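Local coordinates for CRISPR-associated endonuclease Cas3-HD (Methanocaldococcus jannaschii, PDB 3S4L), which cleaves single-stranded DNA in a magnesium-dependent reaction, and single-stranded RNA without added metal, as the HD nuclease of CRISPR interference, at residues K70-Y75 and M87-E92; V94-T99 and T119-H124; D147-F152 and D183-V188. One frame throughout, in Å; residues are numbered along the deposited sequence.

Interaction 1 of 3, residues K70-Y75 and M87-E92. With CA (calcium ion), chain C.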
loop_
_atom_site.group_PDB
_atom_site.type_symbol
_atom_site.label_atom_id
_atom_site.label_comp_id
_atom_site.label_asym_id
_atom_site.label_seq_id
_atom_site.Cartn_x
_atom_site.Cartn_y
_atom_site.Cartn_z
ATOM N N LYS A 70 -3.143 -2.887 -8.002
ATOM C CA LYS A 70 -3.057 -3.299 -9.400
ATOM C C LYS A 70 -3.960 -4.496 -9.709
ATOM O O LYS A 70 -4.297 -4.747 -10.870
ATOM C CB LYS A 70 -1.610 -3.595 -9.812
ATOM C CG LYS A 70 -0.715 -2.357 -9.947
ATOM C CD LYS A 70 0.730 -2.756 -10.365
ATOM C CE LYS A 70 1.666 -1.552 -10.512
ATOM N NZ LYS A 70 2.929 -1.920 -11.255
ATOM N N ALA A 71 -4.334 -5.258 -8.687
ATOM C CA ALA A 71 -5.248 -6.367 -8.930
ATOM C C ALA A 71 -6.694 -5.887 -9.120
ATOM O O ALA A 71 -7.607 -6.705 -9.159
ATOM C CB ALA A 71 -5.160 -7.422 -7.824
ATOM N N SER A 72 -6.894 -4.569 -9.242
ATOM C CA SER A 72 -8.205 -4.018 -9.647
ATOM C C SER A 72 -8.469 -4.416 -11.089
ATOM O O SER A 72 -7.560 -4.345 -11.920
ATOM C CB SER A 72 -8.219 -2.487 -9.560
ATOM O OG SER A 72 -7.957 -2.028 -8.239
ATOM N N LYS A 73 -9.696 -4.834 -11.398
ATOM C CA LYS A 73 -10.022 -5.231 -12.763
ATOM C C LYS A 73 -9.644 -4.173 -13.802
ATOM O O LYS A 73 -9.095 -4.497 -14.857
ATOM C CB LYS A 73 -11.486 -5.645 -12.881
ATOM C CG LYS A 73 -11.776 -6.869 -12.041
ATOM C CD LYS A 73 -13.069 -7.517 -12.422
ATOM C CE LYS A 73 -14.209 -6.978 -11.589
ATOM N NZ LYS A 73 -15.513 -7.601 -12.003
ATOM N N ILE A 74 -9.916 -2.915 -13.479
ATOM C CA ILE A 74 -9.594 -1.785 -14.346
ATOM C C ILE A 74 -8.071 -1.714 -14.600
ATOM O O ILE A 74 -7.611 -1.601 -15.744
ATOM C CB ILE A 74 -10.121 -0.468 -13.706
ATOM C CG1 ILE A 74 -9.626 0.769 -14.449
ATOM C CG2 ILE A 74 -9.657 -0.367 -12.265
ATOM C CD1 ILE A 74 -10.149 0.900 -15.864
ATOM N N TYR A 75 -7.280 -1.790 -13.540
ATOM C CA TYR A 75 -5.836 -1.726 -13.736
ATOM C C TYR A 75 -5.358 -2.873 -14.645
ATOM O O TYR A 75 -4.571 -2.671 -15.577
ATOM C CB TYR A 75 -5.063 -1.692 -12.397
ATOM C CG TYR A 75 -3.663 -1.150 -12.613
ATOM C CD1 TYR A 75 -2.642 -1.963 -13.130
ATOM C CD2 TYR A 75 -3.371 0.188 -12.371
ATOM C CE1 TYR A 75 -1.354 -1.450 -13.374
ATOM C CE2 TYR A 75 -2.100 0.710 -12.611
ATOM C CZ TYR A 75 -1.095 -0.111 -13.118
ATOM O OH TYR A 75 0.168 0.402 -13.349
ATOM N N MET A 87 -8.242 6.394 -16.756
ATOM C CA MET A 87 -9.261 7.410 -16.450
ATOM C C MET A 87 -9.123 7.947 -15.022
ATOM O O MET A 87 -10.099 7.980 -14.254
ATOM C CB MET A 87 -10.678 6.865 -16.680
ATOM C CG MET A 87 -10.819 6.072 -17.975
ATOM S SD MET A 87 -11.952 6.783 -19.183
ATOM C CE MET A 87 -13.336 5.650 -19.062
ATOM N N GLY A 88 -7.906 8.359 -14.676
ATOM C CA GLY A 88 -7.648 8.908 -13.362
ATOM C C GLY A 88 -7.566 7.866 -12.258
ATOM O O GLY A 88 -7.223 8.199 -11.114
ATOM N N PHE A 89 -7.885 6.611 -12.571
ATOM C CA PHE A 89 -7.816 5.601 -11.526
ATOM C C PHE A 89 -6.420 5.548 -10.890
ATOM O O PHE A 89 -5.401 5.588 -11.590
ATOM C CB PHE A 89 -8.201 4.211 -12.007
ATOM C CG PHE A 89 -8.040 3.157 -10.939
ATOM C CD1 PHE A 89 -8.948 3.070 -9.877
ATOM C CD2 PHE A 89 -6.967 2.273 -10.972
ATOM C CE1 PHE A 89 -8.792 2.097 -8.858
ATOM C CE2 PHE A 89 -6.811 1.288 -9.976
ATOM C CZ PHE A 89 -7.716 1.199 -8.914
ATOM N N ARG A 90 -6.380 5.472 -9.562
ATOM C CA ARG A 90 -5.104 5.430 -8.831
ATOM C C ARG A 90 -5.032 4.198 -7.924
ATOM O O ARG A 90 -5.685 4.129 -6.882
ATOM C CB ARG A 90 -4.909 6.715 -8.032
ATOM C CG ARG A 90 -5.098 7.957 -8.874
ATOM C CD ARG A 90 -3.803 8.515 -9.423
ATOM N NE ARG A 90 -2.835 7.497 -9.811
ATOM C CZ ARG A 90 -1.546 7.540 -9.488
ATOM N NH1 ARG A 90 -1.085 8.550 -8.759
ATOM N NH2 ARG A 90 -0.717 6.578 -9.886
ATOM N N HIS A 91 -4.250 3.214 -8.354
ATOM C CA HIS A 91 -4.157 1.932 -7.664
ATOM C C HIS A 91 -3.762 2.061 -6.191
ATOM O O HIS A 91 -4.213 1.273 -5.350
ATOM C CB HIS A 91 -3.151 1.033 -8.373
ATOM C CG HIS A 91 -1.749 1.557 -8.330
ATOM N ND1 HIS A 91 -1.299 2.567 -9.144
ATOM C CD2 HIS A 91 -0.694 1.188 -7.565
ATOM C CE1 HIS A 91 -0.026 2.815 -8.881
ATOM N NE2 HIS A 91 0.356 1.996 -7.929
ATOM N N GLU A 92 -2.936 3.053 -5.869
ATOM C CA GLU A 92 -2.397 3.150 -4.508
ATOM C C GLU A 92 -3.458 3.403 -3.438
ATOM O O GLU A 92 -3.264 3.049 -2.270
ATOM C CB GLU A 92 -1.265 4.188 -4.400
ATOM C CG GLU A 92 -1.647 5.605 -4.757
ATOM C CD GLU A 92 -1.316 5.945 -6.212
ATOM O OE1 GLU A 92 -1.666 5.151 -7.114
ATOM O OE2 GLU A 92 -0.695 7.003 -6.451
HETATM CA CA CA C . 2.595 1.663 -7.489
HETATM O O HOH W 1 3.519 0.746 -9.994
HETATM O O HOH W 2 4.692 0.697 -7.263
#
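At the metal site of this HD-domain nuclease, His91 packs against Lys70 and Tyr75, from the end of a 3-10 segment and the first turn of helix 73-80. The CB of His91 sits 3.9 Å from the backbone N of Lys70, while its ring lies alongside that of Tyr75, the two side chains pointing the same way with their planes inclined at 66°. The nearest ring atoms are Tyr75 CE2 and His91 ND1, 4.0 Å apart. With chi1 at 65°, the imidazole of His91 is swung between the backbone N and carbonyl carbon, and from there NE2 binds the calcium ion at 2.3 Å. Asp67, His123 and His124 complete its protein ligands, the set that holds catalytic magnesium in the enzyme. Lys70 flanks the site: its CG lies over one face of the Tyr75 ring, toward the rim, and its NZ is hydrogen-bonded to Ala11 O. Farther from the metal, round Phe89, the packing turns mostly apolar. Ile74 places CG2 almost on the normal of the Phe89 ring, 3.9 Å from its centroid, in a CH-pi contact. Ser72 OG, hydrogen-bonded to Gly69 O, comes within 3.3 Å of Phe89 CZ, and Tyr75 CB meets Phe89 CE2 at 4.2 Å.

Interaction 2 of 3, residues V94-T99 and T119-H124. With CA (calcium ion), chain C.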
loop_
_atom_site.group_PDB
_atom_site.type_symbol
_atom_site.label_atom_id
_atom_site.label_comp_id
_atom_site.label_asym_id
_atom_site.label_seq_id
_atom_site.Cartn_x
_atom_site.Cartn_y
_atom_site.Cartn_z
ATOM N N VAL A 94 -6.466 2.081 -3.454
ATOM C CA VAL A 94 -6.980 0.744 -3.210
ATOM C C VAL A 94 -5.970 -0.105 -2.446
ATOM O O VAL A 94 -6.361 -0.895 -1.593
ATOM C CB VAL A 94 -7.335 0.030 -4.516
ATOM C CG1 VAL A 94 -7.641 -1.448 -4.245
ATOM C CG2 VAL A 94 -8.494 0.748 -5.185
ATOM N N SER A 95 -4.682 0.060 -2.746
ATOM C CA SER A 95 -3.623 -0.579 -1.944
ATOM C C SER A 95 -3.683 -0.147 -0.465
ATOM O O SER A 95 -3.621 -0.988 0.444
ATOM C CB SER A 95 -2.224 -0.264 -2.501
ATOM O OG SER A 95 -2.023 -0.737 -3.826
ATOM N N ALA A 96 -3.799 1.163 -0.240
ATOM C CA ALA A 96 -3.845 1.717 1.114
ATOM C C ALA A 96 -4.954 1.085 1.943
ATOM O O ALA A 96 -4.778 0.813 3.138
ATOM C CB ALA A 96 -4.005 3.241 1.081
ATOM N N TYR A 97 -6.097 0.861 1.305
ATOM C CA TYR A 97 -7.249 0.252 1.973
ATOM C C TYR A 97 -6.927 -1.145 2.458
ATOM O O TYR A 97 -7.108 -1.436 3.632
ATOM C CB TYR A 97 -8.469 0.224 1.050
ATOM C CG TYR A 97 -9.667 -0.558 1.592
ATOM C CD1 TYR A 97 -10.641 0.068 2.367
ATOM C CD2 TYR A 97 -9.849 -1.903 1.280
ATOM C CE1 TYR A 97 -11.766 -0.634 2.840
ATOM C CE2 TYR A 97 -10.954 -2.616 1.758
ATOM C CZ TYR A 97 -11.908 -1.973 2.537
ATOM O OH TYR A 97 -12.998 -2.676 3.004
ATOM N N TYR A 98 -6.432 -2.012 1.575
ATOM C CA TYR A 98 -6.122 -3.376 2.004
ATOM C C TYR A 98 -4.932 -3.425 2.974
ATOM O O TYR A 98 -4.880 -4.259 3.888
ATOM C CB TYR A 98 -5.883 -4.299 0.813
ATOM C CG TYR A 98 -7.151 -4.648 0.110
ATOM C CD1 TYR A 98 -8.054 -5.542 0.678
ATOM C CD2 TYR A 98 -7.467 -4.069 -1.119
ATOM C CE1 TYR A 98 -9.251 -5.851 0.038
ATOM C CE2 TYR A 98 -8.649 -4.389 -1.780
ATOM C CZ TYR A 98 -9.530 -5.270 -1.192
ATOM O OH TYR A 98 -10.683 -5.574 -1.841
ATOM N N THR A 99 -3.978 -2.527 2.767
ATOM C CA THR A 99 -2.796 -2.494 3.613
ATOM C C THR A 99 -3.223 -2.195 5.030
ATOM O O THR A 99 -2.774 -2.836 5.979
ATOM C CB THR A 99 -1.786 -1.441 3.134
ATOM O OG1 THR A 99 -1.275 -1.830 1.853
ATOM C CG2 THR A 99 -0.634 -1.309 4.127
ATOM N N THR A 119 1.661 5.457 3.910
ATOM C CA THR A 119 2.889 5.328 3.147
ATOM C C THR A 119 2.552 4.726 1.791
ATOM O O THR A 119 3.033 5.184 0.743
ATOM C CB THR A 119 3.885 4.414 3.879
ATOM O OG1 THR A 119 4.221 5.004 5.138
ATOM C CG2 THR A 119 5.144 4.228 3.053
ATOM N N VAL A 120 1.718 3.689 1.830
ATOM C CA VAL A 120 1.264 3.012 0.634
ATOM C C VAL A 120 0.412 3.937 -0.264
ATOM O O VAL A 120 0.509 3.891 -1.494
ATOM C CB VAL A 120 0.470 1.757 1.000
ATOM C CG1 VAL A 120 -0.434 1.353 -0.165
ATOM C CG2 VAL A 120 1.425 0.615 1.390
ATOM N N MET A 121 -0.416 4.771 0.361
ATOM C CA MET A 121 -1.279 5.695 -0.363
ATOM C C MET A 121 -0.423 6.765 -1.036
ATOM O O MET A 121 -0.830 7.410 -1.996
ATOM C CB MET A 121 -2.269 6.350 0.606
ATOM C CG MET A 121 -3.522 6.949 -0.060
ATOM S SD MET A 121 -4.441 8.038 1.048
ATOM C CE MET A 121 -5.428 6.863 1.953
ATOM N N LEU A 122 0.786 6.939 -0.535
ATOM C CA LEU A 122 1.650 7.994 -1.025
ATOM C C LEU A 122 2.906 7.414 -1.673
ATOM O O LEU A 122 3.876 8.130 -1.858
ATOM C CB LEU A 122 2.045 8.923 0.139
ATOM C CG LEU A 122 1.125 10.086 0.546
ATOM C CD1 LEU A 122 -0.351 9.727 0.520
ATOM C CD2 LEU A 122 1.507 10.650 1.921
ATOM N N HIS A 123 2.903 6.131 -2.032
ATOM C CA HIS A 123 4.148 5.530 -2.518
ATOM C C HIS A 123 4.536 6.007 -3.908
ATOM O O HIS A 123 5.592 5.631 -4.421
ATOM C CB HIS A 123 4.163 3.994 -2.419
ATOM C CG HIS A 123 3.322 3.302 -3.450
ATOM N ND1 HIS A 123 2.038 2.867 -3.188
ATOM C CD2 HIS A 123 3.585 2.951 -4.732
ATOM C CE1 HIS A 123 1.547 2.270 -4.260
ATOM N NE2 HIS A 123 2.460 2.323 -5.217
ATOM N N HIS A 124 3.703 6.841 -4.522
ATOM C CA HIS A 124 4.126 7.405 -5.800
ATOM C C HIS A 124 4.732 8.802 -5.777
ATOM O O HIS A 124 5.585 9.102 -6.611
ATOM C CB HIS A 124 3.095 7.206 -6.910
ATOM C CG HIS A 124 3.248 5.885 -7.574
ATOM N ND1 HIS A 124 4.235 5.641 -8.500
ATOM C CD2 HIS A 124 2.634 4.699 -7.354
ATOM C CE1 HIS A 124 4.191 4.372 -8.866
ATOM N NE2 HIS A 124 3.219 3.784 -8.195
HETATM CA CA CA C . 2.595 1.663 -7.489
HETATM O O HOH W 1 3.519 0.746 -9.994
HETATM O O HOH W 2 4.692 0.697 -7.263
#
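Val120 meets three residues of helix 91-107 through its two methyl groups. CG1 is pressed against Ser95 CB at 3.4 Å, tighter than ordinary van der Waals contact, and lies equally near the backbone N of Ala96. The other branch, CG2, goes to Thr99, the two side chains meeting tip to tip with CG2 3.7 Å from Thr99 OG1. That hydroxyl also donates to Ser95 O from above the carbonyl plane, so this oxygen takes a second bond besides the helical one from Thr99 N. Ser95 turns its own hydroxyl to His66 O and Gly69 N, which flank the metal ligand Asp67 in sequence. At Met121, CB rests 3.6 Å from Ala96 CB, where the backbones come closest, consistent with the small side chain of Ala96. The thioether chain then bends at its last torsion, bringing CE back to the same methyl; Val188 and Met191 of helix 181-197 also touch the Met121 side chain. The chain leaves helical geometry at Leu122. His123 folds back on the helix end: its ND1 donates to Val120 O, in the carbonyl plane, through a bent bond (145°) whose 2.5 Å length is unusually short, with the oxygen 22° out of the imidazole plane. Together with the metal, 2.4 Å from His123 NE2, this is consistent with a fixed ring rotation. NE2 of His124 binds the same calcium ion at 2.3 Å. These consecutive histidines, Asp67 of the His66-Asp67 HD dyad and His91 form the metal centre of the largely helical Cas3 HD domain.

Interaction 3 of 3, residues D147-F152 and D183-V188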
loop_
_atom_site.group_PDB
_atom_site.type_symbol
_atom_site.label_atom_id
_atom_site.label_comp_id
_atom_site.label_asym_id
_atom_site.label_seq_id
_atom_site.Cartn_x
_atom_site.Cartn_y
_atom_site.Cartn_z
ATOM N N ASP A 147 -12.546 11.398 -7.604
ATOM C CA ASP A 147 -11.954 11.385 -8.937
ATOM C C ASP A 147 -11.099 10.116 -9.156
ATOM O O ASP A 147 -11.160 9.469 -10.208
ATOM C CB ASP A 147 -11.068 12.633 -9.124
ATOM C CG ASP A 147 -11.878 13.918 -9.302
ATOM O OD1 ASP A 147 -13.097 13.823 -9.569
ATOM O OD2 ASP A 147 -11.291 15.026 -9.194
ATOM N N LYS A 148 -10.302 9.764 -8.155
ATOM C CA LYS A 148 -9.284 8.740 -8.357
ATOM C C LYS A 148 -9.845 7.334 -8.198
ATOM O O LYS A 148 -9.185 6.344 -8.513
ATOM C CB LYS A 148 -8.087 8.972 -7.433
ATOM C CG LYS A 148 -7.295 10.255 -7.718
ATOM C CD LYS A 148 -6.306 10.514 -6.556
ATOM C CE LYS A 148 -5.235 11.548 -6.904
ATOM N NZ LYS A 148 -4.047 11.389 -5.995
ATOM N N LEU A 149 -11.079 7.258 -7.722
ATOM C CA LEU A 149 -11.732 5.970 -7.536
ATOM C C LEU A 149 -12.943 5.821 -8.452
ATOM O O LEU A 149 -13.587 4.770 -8.486
ATOM C CB LEU A 149 -12.113 5.774 -6.065
ATOM C CG LEU A 149 -10.849 5.506 -5.262
ATOM C CD1 LEU A 149 -11.116 5.386 -3.770
ATOM C CD2 LEU A 149 -10.215 4.222 -5.824
ATOM N N LYS A 150 -13.238 6.873 -9.207
ATOM C CA LYS A 150 -14.417 6.875 -10.072
ATOM C C LYS A 150 -14.542 5.573 -10.864
ATOM O O LYS A 150 -15.591 4.921 -10.841
ATOM C CB LYS A 150 -14.385 8.064 -11.037
ATOM C CG LYS A 150 -15.707 8.288 -11.786
ATOM C CD LYS A 150 -15.669 9.571 -12.611
ATOM C CE LYS A 150 -17.059 9.942 -13.121
ATOM N NZ LYS A 150 -17.592 8.918 -14.066
ATOM N N LYS A 151 -13.465 5.187 -11.549
ATOM C CA LYS A 151 -13.499 4.000 -12.412
ATOM C C LYS A 151 -13.147 2.681 -11.707
ATOM O O LYS A 151 -12.943 1.662 -12.366
ATOM C CB LYS A 151 -12.617 4.194 -13.654
ATOM C CG LYS A 151 -13.216 5.124 -14.686
ATOM C CD LYS A 151 -14.704 4.848 -14.837
ATOM C CE LYS A 151 -15.289 5.453 -16.105
ATOM N NZ LYS A 151 -16.635 4.865 -16.396
ATOM N N PHE A 152 -13.085 2.681 -10.378
ATOM C CA PHE A 152 -12.841 1.420 -9.677
ATOM C C PHE A 152 -14.045 0.491 -9.848
ATOM O O PHE A 152 -15.182 0.874 -9.566
ATOM C CB PHE A 152 -12.538 1.637 -8.192
ATOM C CG PHE A 152 -12.317 0.350 -7.419
ATOM C CD1 PHE A 152 -11.161 -0.408 -7.615
ATOM C CD2 PHE A 152 -13.253 -0.094 -6.486
ATOM C CE1 PHE A 152 -10.950 -1.592 -6.905
ATOM C CE2 PHE A 152 -13.046 -1.271 -5.765
ATOM C CZ PHE A 152 -11.893 -2.028 -5.978
ATOM N N ASP A 183 -17.102 1.510 0.204
ATOM C CA ASP A 183 -16.314 1.258 1.403
ATOM C C ASP A 183 -14.876 1.756 1.266
ATOM O O ASP A 183 -14.315 2.303 2.214
ATOM C CB ASP A 183 -16.341 -0.229 1.748
ATOM C CG ASP A 183 -17.743 -0.728 2.049
ATOM O OD1 ASP A 183 -18.274 -0.379 3.128
ATOM O OD2 ASP A 183 -18.312 -1.460 1.205
ATOM N N ILE A 184 -14.285 1.585 0.085
ATOM C CA ILE A 184 -12.910 2.042 -0.150
ATOM C C ILE A 184 -12.860 3.570 -0.202
ATOM O O ILE A 184 -11.954 4.197 0.353
ATOM C CB ILE A 184 -12.287 1.383 -1.419
ATOM C CG1 ILE A 184 -12.217 -0.136 -1.216
ATOM C CG2 ILE A 184 -10.894 1.950 -1.713
ATOM C CD1 ILE A 184 -11.670 -0.937 -2.408
ATOM N N ILE A 185 -13.860 4.160 -0.854
ATOM C CA ILE A 185 -14.028 5.606 -0.885
ATOM C C ILE A 185 -14.100 6.180 0.532
ATOM O O ILE A 185 -13.384 7.125 0.872
ATOM C CB ILE A 185 -15.293 5.984 -1.702
ATOM C CG1 ILE A 185 -15.027 5.798 -3.204
ATOM C CG2 ILE A 185 -15.788 7.408 -1.373
ATOM C CD1 ILE A 185 -16.292 5.932 -4.076
ATOM N N ARG A 186 -14.960 5.600 1.360
ATOM C CA ARG A 186 -15.147 6.067 2.732
ATOM C C ARG A 186 -13.836 5.984 3.490
ATOM O O ARG A 186 -13.444 6.932 4.181
ATOM C CB ARG A 186 -16.202 5.209 3.442
ATOM C CG ARG A 186 -17.465 5.934 3.810
ATOM C CD ARG A 186 -18.460 5.013 4.514
ATOM N NE ARG A 186 -18.876 3.903 3.664
ATOM C CZ ARG A 186 -19.844 3.978 2.760
ATOM N NH1 ARG A 186 -20.514 5.115 2.593
ATOM N NH2 ARG A 186 -20.143 2.915 2.023
ATOM N N PHE A 187 -13.158 4.842 3.373
ATOM C CA PHE A 187 -11.865 4.690 4.031
ATOM C C PHE A 187 -10.861 5.738 3.585
ATOM O O PHE A 187 -10.231 6.393 4.413
ATOM C CB PHE A 187 -11.250 3.303 3.815
ATOM C CG PHE A 187 -9.865 3.196 4.376
ATOM C CD1 PHE A 187 -9.669 3.027 5.732
ATOM C CD2 PHE A 187 -8.763 3.317 3.557
ATOM C CE1 PHE A 187 -8.392 2.960 6.255
ATOM C CE2 PHE A 187 -7.497 3.247 4.071
ATOM C CZ PHE A 187 -7.309 3.070 5.425
ATOM N N VAL A 188 -10.694 5.886 2.278
ATOM C CA VAL A 188 -9.706 6.832 1.765
ATOM C C VAL A 188 -10.006 8.295 2.142
ATOM O O VAL A 188 -9.108 9.035 2.541
ATOM C CB VAL A 188 -9.512 6.699 0.243
ATOM C CG1 VAL A 188 -8.438 7.672 -0.213
ATOM C CG2 VAL A 188 -9.148 5.248 -0.123
#
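Leu149 pushes its CD1 methyl into a patch formed by Ile184, Ile185 and Val188 on helix 181-197. The contact is plain apolar packing within the helical HD domain, joining the Leu149-Phe152 turn, at the C-terminal part of helix 142-149, to the side of a later helix. CD1 lies 4.0 Å from Ile184 CG2 and equally far from Ile185 CG1, and Val188 CG2 closes the group at 4.1 Å. The three partners occupy positions i, i+1 and i+4, so the leucine methyl lodges among side chains from successive turns of one helix. The two isoleucines are approached differently: the side chain of Leu149 crosses that of Ile184 at about a right angle, but slides past Ile185 in the opposite direction, so that Ile185 CG1 also comes near Leu149 CB. The type I beta turn, closed by a 2.9 Å bond from Phe152 N to Leu149 O, carries the chain on to a second apolar side chain facing the same helix. Elsewhere in the turn, Lys150 O accepts a hydrogen bond from Lys181 NZ, a further link to the start of helix 181-197. Phe152 is also packed against Phe89, Ser72 and Val94, which links this patch to the packing of interaction 1 and to helix 91-107. Ile184 thus serves both ends of the turn with separate branches. Its CG2 goes to the leucine; its extended CG1 arm (chi2 178°) carries CD1 to the phenylalanine ring, 3.6 Å from Phe152 CE2 and 3.7 Å from Phe152 CZ.

Overall arrangement
All three contacts are largely buried, but they differ in depth and chemistry. The centre of interaction 2 lies about 3 Å from that of the chain, whereas interactions 1 and 3 are centred about 13 and 14 Å from it, on the same side. Interactions 1 and 2 share helix 91-107 and one calcium ion with its two waters: the first supplies one histidine ligand, the second two, and Glu92 packs against His123 between them. Interaction 3 is wholly apolar across its interface and holds no metal ligand. It is tied to interaction 1 by a probable hydrogen bond from Arg90 N to Lys148 O, and to interaction 2 by Tyr97 packing on Phe187.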